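Local structure of histone H3.1,E3 ubiquitin-protein ligase HERC2 (Homo sapiens, 6WW4) at residues 5-10 against 18-23. The protein joins the histone H3 tail to the zinc-binding ZZ domain of the ubiquitin ligase HERC2, a reader module that binds this tail. Sequence-based numbering, arbitrary orientation.
Sequences QTIHPG and MFPING
Ile-7 lays its CG2 branch obliquely across the Pro-20 ring, and CG2 approaches CG of that proline to 3.5 Å, tighter than ordinary van der Waals contact. CG1 turns beside the backbone N (chi1 -77°), which leaves CG2 anti to it and carries CD1 to within 3.6 Å of CB of Asn-22, the two side chains crossing at about a right angle. Residues 7-8 and 21-22 thus illustrate how a very short antiparallel pair can be held: Ile-7 and Asn-22 form a non-hydrogen-bonded pair, with main-chain bonds to both sides of it. His-8 N donates to Ile-21 O at 2.9 Å, while Gly-23 N donates to Thr-6 O at 2.7 Å. His-8 adds a weak, bent bond from its ring edge, NE2 to Gly-23 O (2.8 Å, 122° at the hydrogen), with that oxygen lying in the imidazole plane. At the other end a cis peptide links Phe-19 to Pro-20, and the edge of the Phe-19 ring, through CE1, meets C of Gly-10 at 3.8 Å. Thr-6, by sequence the last histone residue, has its hydroxyl hydrogen-bonded to Arg-2; its bond with Gly-23 crosses the engineered junction, whereas the pairing from Ile-7 onward lies within the ZZ-type zinc finger of HERC2. On the His-8 face, away from Ile-7 and Asn-22, buried Ile-21 packs on Val-11 and on Cys-13, a zinc ligand. Strands 7-8 and 21-22 flank in sequence the loop that carries Cys-13 and Cys-16, just ahead of strand 25-28 in the three-stranded sheet.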
# COMPACT_ATOMS: atom_id res chain seq x y z
N GLN A 5 -1.70 14.96 -5.05
CA GLN A 5 -1.62 14.56 -3.66
C GLN A 5 -1.36 13.06 -3.62
O GLN A 5 -2.01 12.29 -4.33
CB GLN A 5 -2.91 14.91 -2.90
N THR A 6 -0.39 12.66 -2.82
CA THR A 6 0.05 11.27 -2.83
C THR A 6 0.08 10.66 -1.44
O THR A 6 0.53 9.52 -1.28
CB THR A 6 1.43 11.17 -3.50
OG1 THR A 6 2.36 11.98 -2.79
CG2 THR A 6 1.34 11.67 -4.94
N ILE A 7 -0.39 11.38 -0.44
CA ILE A 7 -0.52 10.85 0.91
C ILE A 7 -1.89 10.20 1.04
O ILE A 7 -2.89 10.71 0.52
CB ILE A 7 -0.32 11.97 1.95
CG1 ILE A 7 1.16 12.29 2.10
CG2 ILE A 7 -0.90 11.57 3.31
CD1 ILE A 7 1.94 11.17 2.76
N HIS A 8 -1.93 9.04 1.72
CA HIS A 8 -3.16 8.29 1.94
C HIS A 8 -3.52 8.37 3.42
O HIS A 8 -3.05 7.55 4.23
CB HIS A 8 -3.01 6.84 1.48
CG HIS A 8 -2.89 6.69 -0.00
ND1 HIS A 8 -3.98 6.58 -0.83
CD2 HIS A 8 -1.80 6.61 -0.80
CE1 HIS A 8 -3.57 6.45 -2.08
NE2 HIS A 8 -2.25 6.46 -2.09
N PRO A 9 -4.35 9.34 3.82
CA PRO A 9 -4.65 9.55 5.25
C PRO A 9 -5.14 8.28 5.93
O PRO A 9 -5.98 7.56 5.40
CB PRO A 9 -5.75 10.62 5.22
CG PRO A 9 -5.48 11.39 3.98
CD PRO A 9 -4.90 10.42 2.98
N GLY A 10 -4.61 8.04 7.13
CA GLY A 10 -5.01 6.90 7.94
C GLY A 10 -4.46 5.55 7.52
O GLY A 10 -4.85 4.55 8.11
N MET A 18 5.40 2.40 7.29
CA MET A 18 5.24 3.74 6.74
C MET A 18 3.85 4.29 7.09
O MET A 18 2.83 3.63 6.87
CB MET A 18 5.42 3.71 5.22
CG MET A 18 5.23 5.08 4.57
SD MET A 18 5.40 5.13 2.78
CE MET A 18 5.87 6.84 2.59
N PHE A 19 3.83 5.50 7.62
CA PHE A 19 2.58 6.16 7.95
C PHE A 19 2.68 7.68 7.98
O PHE A 19 3.44 8.24 8.77
CB PHE A 19 2.05 5.69 9.30
CG PHE A 19 0.83 6.43 9.74
CD1 PHE A 19 -0.40 6.11 9.22
CD2 PHE A 19 0.93 7.46 10.66
CE1 PHE A 19 -1.54 6.80 9.63
CE2 PHE A 19 -0.19 8.16 11.06
CZ PHE A 19 -1.43 7.82 10.55
N PRO A 20 1.86 8.35 7.16
CA PRO A 20 0.94 7.64 6.27
C PRO A 20 1.65 7.19 5.01
O PRO A 20 2.74 7.70 4.74
CB PRO A 20 -0.13 8.69 5.96
CG PRO A 20 0.62 10.00 6.03
CD PRO A 20 1.64 9.81 7.15
N ILE A 21 1.05 6.26 4.25
CA ILE A 21 1.65 5.83 2.99
C ILE A 21 1.68 6.99 2.01
O ILE A 21 0.66 7.67 1.78
CB ILE A 21 0.89 4.63 2.40
CG1 ILE A 21 1.11 3.37 3.25
CG2 ILE A 21 1.33 4.39 0.96
CD1 ILE A 21 0.50 2.11 2.67
N ASN A 22 2.85 7.23 1.42
CA ASN A 22 3.02 8.24 0.39
C ASN A 22 3.31 7.55 -0.93
O ASN A 22 4.21 6.71 -1.02
CB ASN A 22 4.16 9.19 0.72
CG ASN A 22 4.18 10.38 -0.21
OD1 ASN A 22 3.13 10.92 -0.56
ND2 ASN A 22 5.37 10.79 -0.62
N GLY A 23 2.56 7.92 -1.96
CA GLY A 23 2.65 7.26 -3.24
C GLY A 23 1.55 6.25 -3.42
O GLY A 23 0.50 6.30 -2.77